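Local coordinates for major pollen allergen Pla l 1 (Plantago lanceolata, PDB 4Z8W), which is a major plantain pollen allergen of the Ole e 1-like family and probably binds zinc ions, at residues Val38-Lys43 with Val49-Gly54; Cys74-Val79 with Arg115-Leu120. All coordinates share one frame; numbering follows the deposited sequence. Where two conformers were deposited one is given.

How the contacts relate
Contact 1 is an edge hairpin, partly buried, and contact 2 a buried junction close to the centre of the chain. Both reach one antiparallel sheet, contact 2 through strand 74-80 alone; in it strand 37-42 is flanked by strands 51-56 and 74-80, and the Cys42-Cys74 disulfide ties one contact to the other; a probable hydrogen bond from Lys77 N to Gln39 O (2.9 Å) continues the backbone pairing. Their chemistry follows their place. Contact 1 mixes backbone hydrogen bonds and an amide-carboxylate bond on one face with apolar groups on the other, whereas contact 2 joins two sheets chiefly through aliphatic side chains, without a hydrogen bond.

Contact 1. Residues Val38-Lys43 with Val49-Gly54; sequences VQLDCK and VIYSIG
Cys42 O takes two backbone N-H groups, Ile50 N at 2.9 Å and Tyr51 N at 3.1 Å; the second donor lies in the carbonyl plane, the first is tilted 16° from it. Two consecutive residues thus face one Cys42, a classic beta bulge where the hairpin leaves its turn. In return Cys42 N gives a fairly straight bond to Tyr51 O (2.7 Å, 162° at the hydrogen). Farther along, Leu40 and Ile53 form the next hydrogen-bonded pair of this antiparallel hairpin, in which strand 51-56 is the edge of its sheet. On one face, Asp41 OD1 receives Gln39 NE2 at 2.8 Å through its syn lone pair, the oxygen lying near the amide plane. Gln39 reaches along its own strand with CG anti to the backbone N (chi1 -179°). Ser52 OG is also modelled as a donor to Asp41 OD1, but this is doubtful: the separation is too short and the serine has two conformers. Both methyls of Val49 press against Asp41 CB. The other face is apolar: Leu40 CD2 meets Ile53 CG2 at 3.6 Å and, more loosely, the edge of the Tyr51 ring. Cys42 SG, disulfide-bonded to Cys74, lies at that edge too, 4.1 Å from Tyr51 CD2. The same ring stacks with His71, while Tyr51 OH bonds to Val68 N.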
ATOM      1  N   VAL A  38       6.743  -1.524   1.996  1.00 26.89           N
ATOM      2  CA  VAL A  38       5.965  -0.943   0.905  1.00 21.48           C
ATOM      3  C   VAL A  38       6.871   0.010   0.098  1.00 25.19           C
ATOM      4  O   VAL A  38       7.975   0.379   0.528  1.00 28.46           O
ATOM      5  CB  VAL A  38       4.686  -0.229   1.421  1.00 22.23           C
ATOM      6  CG1 VAL A  38       3.797  -1.143   2.296  1.00 20.41           C
ATOM      7  CG2 VAL A  38       5.058   0.981   2.268  1.00 21.44           C
ATOM      8  N   GLN A  39       6.456   0.380  -1.096  1.00 23.91           N
ATOM      9  CA  GLN A  39       7.229   1.338  -1.853  1.00 27.71           C
ATOM     10  C   GLN A  39       6.300   2.259  -2.653  1.00 26.24           C
ATOM     11  O   GLN A  39       5.385   1.769  -3.360  1.00 23.93           O
ATOM     12  CB  GLN A  39       8.150   0.581  -2.815  1.00 31.57           C
ATOM     13  CG  GLN A  39       9.053   1.473  -3.661  1.00 36.92           C
ATOM     14  CD  GLN A  39      10.121   0.658  -4.343  1.00 41.02           C
ATOM     15  OE1 GLN A  39      10.828  -0.119  -3.673  1.00 43.07           O
ATOM     16  NE2 GLN A  39      10.210   0.768  -5.675  1.00 37.09           N
ATOM     17  N   LEU A  40       6.519   3.554  -2.461  1.00 26.32           N
ATOM     18  CA  LEU A  40       5.967   4.656  -3.331  1.00 26.92           C
ATOM     19  C   LEU A  40       6.804   4.866  -4.604  1.00 25.34           C
ATOM     20  O   LEU A  40       8.032   5.025  -4.529  1.00 27.80           O
ATOM     21  CB  LEU A  40       5.835   5.961  -2.519  1.00 24.18           C
ATOM     22  CG  LEU A  40       5.514   7.199  -3.436  1.00 29.94           C
ATOM     23  CD1 LEU A  40       4.095   7.106  -4.012  1.00 28.03           C
ATOM     24  CD2 LEU A  40       5.727   8.567  -2.769  1.00 31.99           C
ATOM     25  N   ASP A  41       6.184   4.769  -5.781  1.00 24.20           N
ATOM     26  CA  ASP A  41       6.824   5.026  -7.073  1.00 28.00           C
ATOM     27  C   ASP A  41       5.997   6.024  -7.840  1.00 26.27           C
ATOM     28  O   ASP A  41       4.759   5.829  -7.971  1.00 23.67           O
ATOM     29  CB  ASP A  41       6.900   3.741  -7.922  1.00 28.80           C
ATOM     30  CG  ASP A  41       7.783   2.652  -7.256  1.00 36.02           C
ATOM     31  OD1 ASP A  41       8.914   2.963  -6.873  1.00 36.29           O
ATOM     32  OD2 ASP A  41       7.313   1.526  -7.040  1.00 41.78           O
ATOM     33  N   CYS A  42       6.650   7.072  -8.347  1.00 25.77           N
ATOM     34  CA  CYS A  42       5.978   8.135  -9.143  1.00 27.06           C
ATOM     35  C   CYS A  42       6.739   8.247 -10.459  1.00 30.44           C
ATOM     36  O   CYS A  42       7.989   8.295 -10.477  1.00 31.90           O
ATOM     37  CB  CYS A  42       6.040   9.515  -8.473  1.00 29.64           C
ATOM     38  SG  CYS A  42       5.389   9.676  -6.807  1.00 31.80           S
ATOM     39  N   LYS A  43       6.001   8.303 -11.552  1.00 28.21           N
ATOM     40  CA  LYS A  43       6.597   8.488 -12.876  1.00 30.83           C
ATOM     41  C   LYS A  43       6.697   9.946 -13.246  1.00 34.72           C
ATOM     42  O   LYS A  43       7.537  10.317 -14.091  1.00 33.30           O
ATOM     43  CB  LYS A  43       5.791   7.757 -13.914  1.00 32.40           C
ATOM     44  CG  LYS A  43       5.708   6.277 -13.582  1.00 37.58           C
ATOM     45  CD  LYS A  43       4.878   5.534 -14.607  1.00 42.25           C
ATOM     46  CE  LYS A  43       5.048   4.049 -14.308  1.00 51.86           C
ATOM     47  NZ  LYS A  43       4.131   3.238 -15.153  1.00 60.37           N
ATOM     48  N   VAL A  49       9.467   5.108 -13.885  1.00 36.22           N
ATOM     49  CA  VAL A  49       9.556   5.541 -12.475  1.00 36.49           C
ATOM     50  C   VAL A  49      10.732   6.479 -12.287  1.00 41.53           C
ATOM     51  O   VAL A  49      11.856   6.134 -12.594  1.00 42.16           O
ATOM     52  CB  VAL A  49       9.604   4.348 -11.466  1.00 42.35           C
ATOM     53  CG1 VAL A  49       9.888   4.791 -10.010  1.00 34.11           C
ATOM     54  CG2 VAL A  49       8.313   3.542 -11.539  1.00 41.16           C
ATOM     55  N   ILE A  50      10.512   7.674 -11.760  1.00 42.38           N
ATOM     56  CA  ILE A  50      11.676   8.522 -11.538  1.00 43.83           C
ATOM     57  C   ILE A  50      11.793   9.062 -10.151  1.00 40.95           C
ATOM     58  O   ILE A  50      12.741   9.746  -9.863  1.00 41.96           O
ATOM     59  CB  ILE A  50      11.855   9.627 -12.599  1.00 46.02           C
ATOM     60  CG1 ILE A  50      10.669  10.579 -12.624  1.00 41.01           C
ATOM     61  CG2 ILE A  50      12.067   9.010 -13.982  1.00 52.47           C
ATOM     62  CD1 ILE A  50      10.906  11.750 -13.561  1.00 45.94           C
ATOM     63  N   TYR A  51      10.833   8.752  -9.270  1.00 37.14           N
ATOM     64  CA  TYR A  51      10.939   9.131  -7.850  1.00 30.39           C
ATOM     65  C   TYR A  51      10.325   7.973  -7.102  1.00 35.53           C
ATOM     66  O   TYR A  51       9.184   7.551  -7.442  1.00 32.24           O
ATOM     67  CB  TYR A  51      10.195  10.416  -7.551  1.00 35.75           C
ATOM     68  CG  TYR A  51      10.164  10.851  -6.106  1.00 36.99           C
ATOM     69  CD1 TYR A  51      11.202  11.586  -5.579  1.00 38.88           C
ATOM     70  CD2 TYR A  51       9.062  10.555  -5.263  1.00 38.56           C
ATOM     71  CE1 TYR A  51      11.204  12.045  -4.268  1.00 35.38           C
ATOM     72  CE2 TYR A  51       9.070  10.976  -3.918  1.00 38.84           C
ATOM     73  CZ  TYR A  51      10.164  11.716  -3.433  1.00 40.93           C
ATOM     74  OH  TYR A  51      10.211  12.188  -2.117  1.00 42.13           O
ATOM     75  N   SER A  52      11.075   7.465  -6.127  0.50 28.24           N
ATOM     76  CA  SER A  52      10.707   6.257  -5.375  0.50 31.86           C
ATOM     77  C   SER A  52      11.087   6.425  -3.935  0.50 30.98           C
ATOM     78  O   SER A  52      12.121   7.005  -3.679  0.50 25.92           O
ATOM     79  CB  SER A  52      11.473   5.048  -5.889  0.50 32.78           C
ATOM     80  OG  SER A  52      10.804   4.479  -6.976  0.50 33.41           O
ATOM     81  N   ILE A  53      10.251   5.948  -3.018  1.00 32.93           N
ATOM     82  CA  ILE A  53      10.577   5.947  -1.579  1.00 34.75           C
ATOM     83  C   ILE A  53       9.957   4.706  -0.883  1.00 37.51           C
ATOM     84  O   ILE A  53       8.810   4.340  -1.167  1.00 35.90           O
ATOM     85  CB  ILE A  53      10.254   7.243  -0.875  1.00 36.39           C
ATOM     86  CG1 ILE A  53      10.103   7.007   0.623  1.00 39.86           C
ATOM     87  CG2 ILE A  53       9.069   7.917  -1.469  1.00 42.79           C
ATOM     88  CD1 ILE A  53       9.194   7.993   1.268  1.00 45.13           C
ATOM     89  N   GLY A  54      10.751   4.067  -0.008  1.00 36.40           N
ATOM     90  CA  GLY A  54      10.395   2.818   0.671  1.00 37.66           C
ATOM     91  C   GLY A  54      10.223   3.067   2.159  1.00 35.37           C
ATOM     92  O   GLY A  54      10.697   4.063   2.644  1.00 37.28           O
TER

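Contact 2. Residues Cys74-Val79 with Arg115-Leu120; sequences CEIKLV and RHVKPL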
ATOM      1  N   CYS A  74       1.634   8.626  -9.097  1.00 24.26           N
ATOM      2  CA  CYS A  74       2.201   7.986  -7.923  1.00 25.54           C
ATOM      3  C   CYS A  74       1.357   6.836  -7.426  1.00 26.64           C
ATOM      4  O   CYS A  74       0.103   6.972  -7.315  1.00 25.09           O
ATOM      5  CB  CYS A  74       2.272   9.016  -6.801  1.00 28.68           C
ATOM      6  SG  CYS A  74       3.348  10.402  -7.191  1.00 35.78           S
ATOM      7  N   GLU A  75       2.009   5.762  -6.991  1.00 22.38           N
ATOM      8  CA  GLU A  75       1.279   4.696  -6.359  1.00 22.84           C
ATOM      9  C   GLU A  75       2.104   3.871  -5.427  1.00 23.23           C
ATOM     10  O   GLU A  75       3.357   3.815  -5.558  1.00 24.28           O
ATOM     11  CB  GLU A  75       0.542   3.797  -7.382  1.00 30.38           C
ATOM     12  CG  GLU A  75       1.471   2.959  -8.210  1.00 39.85           C
ATOM     13  CD  GLU A  75       0.799   2.477  -9.515  1.00 48.82           C
ATOM     14  OE1 GLU A  75       1.275   1.481 -10.063  1.00 54.12           O
ATOM     15  OE2 GLU A  75      -0.154   3.110 -10.010  1.00 53.27           O
ATOM     16  N   ILE A  76       1.415   3.265  -4.457  1.00 22.11           N
ATOM     17  CA  ILE A  76       2.055   2.467  -3.411  1.00 21.72           C
ATOM     18  C   ILE A  76       1.869   0.974  -3.713  1.00 26.21           C
ATOM     19  O   ILE A  76       0.714   0.491  -3.901  1.00 21.96           O
ATOM     20  CB  ILE A  76       1.598   2.817  -1.988  1.00 22.48           C
ATOM     21  CG1 ILE A  76       1.985   4.239  -1.604  1.00 27.41           C
ATOM     22  CG2 ILE A  76       2.350   1.938  -0.955  1.00 21.89           C
ATOM     23  CD1 ILE A  76       1.043   5.271  -2.171  1.00 31.96           C
ATOM     24  N   LYS A  77       2.988   0.220  -3.738  1.00 25.93           N
ATOM     25  CA  LYS A  77       2.910  -1.261  -3.881  1.00 23.37           C
ATOM     26  C   LYS A  77       3.474  -2.018  -2.677  1.00 23.07           C
ATOM     27  O   LYS A  77       4.345  -1.505  -1.981  1.00 23.08           O
ATOM     28  CB  LYS A  77       3.559  -1.737  -5.209  1.00 23.14           C
ATOM     29  CG  LYS A  77       5.091  -1.568  -5.305  1.00 33.11           C
ATOM     30  CD  LYS A  77       5.544  -1.967  -6.740  1.00 34.81           C
ATOM     31  CE  LYS A  77       7.033  -1.730  -6.980  1.00 43.60           C
ATOM     32  NZ  LYS A  77       7.830  -2.112  -5.779  1.00 41.51           N
ATOM     33  N   LEU A  78       2.922  -3.205  -2.394  1.00 23.56           N
ATOM     34  CA  LEU A  78       3.509  -4.082  -1.363  1.00 22.81           C
ATOM     35  C   LEU A  78       4.824  -4.617  -1.959  1.00 24.73           C
ATOM     36  O   LEU A  78       4.912  -4.785  -3.158  1.00 26.50           O
ATOM     37  CB  LEU A  78       2.633  -5.296  -1.117  1.00 21.66           C
ATOM     38  CG  LEU A  78       1.257  -5.002  -0.505  1.00 21.77           C
ATOM     39  CD1 LEU A  78       0.445  -6.300  -0.361  1.00 21.84           C
ATOM     40  CD2 LEU A  78       1.428  -4.253   0.804  1.00 20.54           C
ATOM     41  N   VAL A  79       5.852  -4.795  -1.147  1.00 24.37           N
ATOM     42  CA  VAL A  79       7.078  -5.458  -1.718  1.00 25.97           C
ATOM     43  C   VAL A  79       7.370  -6.714  -0.875  1.00 27.51           C
ATOM     44  O   VAL A  79       7.365  -7.844  -1.413  1.00 31.75           O
ATOM     45  CB  VAL A  79       8.327  -4.546  -1.634  1.00 28.69           C
ATOM     46  CG1 VAL A  79       9.537  -5.262  -2.256  1.00 25.34           C
ATOM     47  CG2 VAL A  79       8.053  -3.138  -2.216  1.00 28.68           C
ATOM     48  N   ARG A 115      -1.483  12.656   3.133  1.00 34.73           N
ATOM     49  CA  ARG A 115      -2.420  12.054   2.181  1.00 29.15           C
ATOM     50  C   ARG A 115      -2.606  10.600   2.583  1.00 33.74           C
ATOM     51  O   ARG A 115      -1.604   9.879   2.719  1.00 31.60           O
ATOM     52  CB  ARG A 115      -1.841  12.228   0.771  1.00 28.49           C
ATOM     53  CG  ARG A 115      -1.469  13.683   0.465  1.00 32.54           C
ATOM     54  CD  ARG A 115      -2.722  14.521   0.211  1.00 33.58           C
ATOM     55  NE  ARG A 115      -2.509  15.988   0.253  1.00 36.57           N
ATOM     56  CZ  ARG A 115      -2.501  16.797  -0.825  1.00 42.82           C
ATOM     57  NH1 ARG A 115      -2.649  16.299  -2.050  1.00 41.10           N
ATOM     58  NH2 ARG A 115      -2.317  18.114  -0.703  1.00 38.47           N
ATOM     59  N   HIS A 116      -3.860  10.168   2.782  1.00 30.53           N
ATOM     60  CA  HIS A 116      -4.177   8.814   3.189  1.00 31.74           C
ATOM     61  C   HIS A 116      -4.465   8.017   1.962  1.00 35.85           C
ATOM     62  O   HIS A 116      -4.991   8.560   0.946  1.00 37.91           O
ATOM     63  CB  HIS A 116      -5.404   8.823   4.137  1.00 37.74           C
ATOM     64  CG  HIS A 116      -5.084   9.326   5.512  1.00 43.43           C
ATOM     65  ND1 HIS A 116      -5.332  10.626   5.915  1.00 54.62           N
ATOM     66  CD2 HIS A 116      -4.493   8.717   6.566  1.00 50.34           C
ATOM     67  CE1 HIS A 116      -4.938  10.786   7.166  1.00 51.38           C
ATOM     68  NE2 HIS A 116      -4.420   9.643   7.584  1.00 55.19           N
ATOM     69  N   VAL A 117      -4.118   6.741   1.982  1.00 24.99           N
ATOM     70  CA  VAL A 117      -4.386   5.886   0.822  1.00 24.15           C
ATOM     71  C   VAL A 117      -5.228   4.661   1.236  1.00 24.52           C
ATOM     72  O   VAL A 117      -5.347   4.377   2.433  1.00 23.86           O
ATOM     73  CB  VAL A 117      -3.082   5.585   0.074  1.00 31.28           C
ATOM     74  CG1 VAL A 117      -2.363   6.909  -0.243  1.00 32.42           C
ATOM     75  CG2 VAL A 117      -2.181   4.704   0.909  1.00 24.65           C
ATOM     76  N   LYS A 118      -5.810   3.953   0.265  1.00 22.91           N
ATOM     77  CA  LYS A 118      -6.566   2.753   0.470  1.00 23.55           C
ATOM     78  C   LYS A 118      -5.630   1.623   1.014  1.00 24.36           C
ATOM     79  O   LYS A 118      -4.428   1.613   0.670  1.00 23.12           O
ATOM     80  CB  LYS A 118      -7.230   2.284  -0.845  1.00 26.36           C
ATOM     81  CG  LYS A 118      -8.417   3.214  -1.299  1.00 33.37           C
ATOM     82  CD  LYS A 118      -9.060   2.636  -2.600  1.00 40.16           C
ATOM     83  CE  LYS A 118     -10.164   3.537  -3.206  1.00 50.77           C
ATOM     84  NZ  LYS A 118     -11.270   2.714  -3.794  1.00 50.13           N
ATOM     85  N   PRO A 119      -6.180   0.715   1.834  1.00 24.40           N
ATOM     86  CA  PRO A 119      -5.340  -0.367   2.483  1.00 26.35           C
ATOM     87  C   PRO A 119      -4.934  -1.462   1.488  1.00 24.54           C
ATOM     88  O   PRO A 119      -5.570  -1.641   0.459  1.00 22.31           O
ATOM     89  CB  PRO A 119      -6.257  -0.930   3.589  1.00 25.12           C
ATOM     90  CG  PRO A 119      -7.637  -0.478   3.238  1.00 27.30           C
ATOM     91  CD  PRO A 119      -7.529   0.821   2.449  1.00 26.42           C
ATOM     92  N   LEU A 120      -3.821  -2.120   1.749  1.00 21.68           N
ATOM     93  CA  LEU A 120      -3.357  -3.245   0.933  1.00 22.31           C
ATOM     94  C   LEU A 120      -3.255  -4.463   1.836  1.00 20.83           C
ATOM     95  O   LEU A 120      -3.089  -4.326   3.047  1.00 20.81           O
ATOM     96  CB  LEU A 120      -1.942  -2.952   0.375  1.00 23.43           C
ATOM     97  CG  LEU A 120      -1.878  -1.819  -0.666  1.00 25.64           C
ATOM     98  CD1 LEU A 120      -0.477  -1.189  -0.677  1.00 25.18           C
ATOM     99  CD2 LEU A 120      -2.333  -2.343  -2.009  1.00 24.39           C
TER
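Leu78 and Leu120 make the tight end of this contact, where the two side chains run alongside in opposite senses. The branch that touches is CD2 of Leu78, which lies 3.6 Å from Leu120 CB and 3.9 Å from Leu120 CD1. Leu78 has its CG beside the backbone N and anti to the carbonyl carbon (chi1 -66°), a setting that carries the methyls across to the other segment even though CB itself does not point there. Leu120 buries more surface here than any other single residue: its CB packs on Leu78, and its CD1 reaches on to the backbone of the opposing strand, 3.8 Å from Ile76 O. That methyl also meets Ile76 CG2 at 4.2 Å, so one leucine bridges two residues on the same side of strand 74-80. Toward the Val117 end the fit is looser. Here Ile76 CD1 and Val117 CG1 meet methyl to methyl at 4.2 Å, Ile76 CA and Val117 CA stand 8.4 Å apart, and Val117 is partly exposed to solvent while Ile76 is buried. No hydrogen bond crosses the contact. Val11 lies against both Ile76 and Val117, and Val15 against Leu78, bringing strand 8-18 into the same apolar layer. Side chains meeting between strands of separate sheets, with no shared backbone bonds, are characteristic of the hydrophobic core of a beta sandwich, consistent with the transthyretin-like clan of this family.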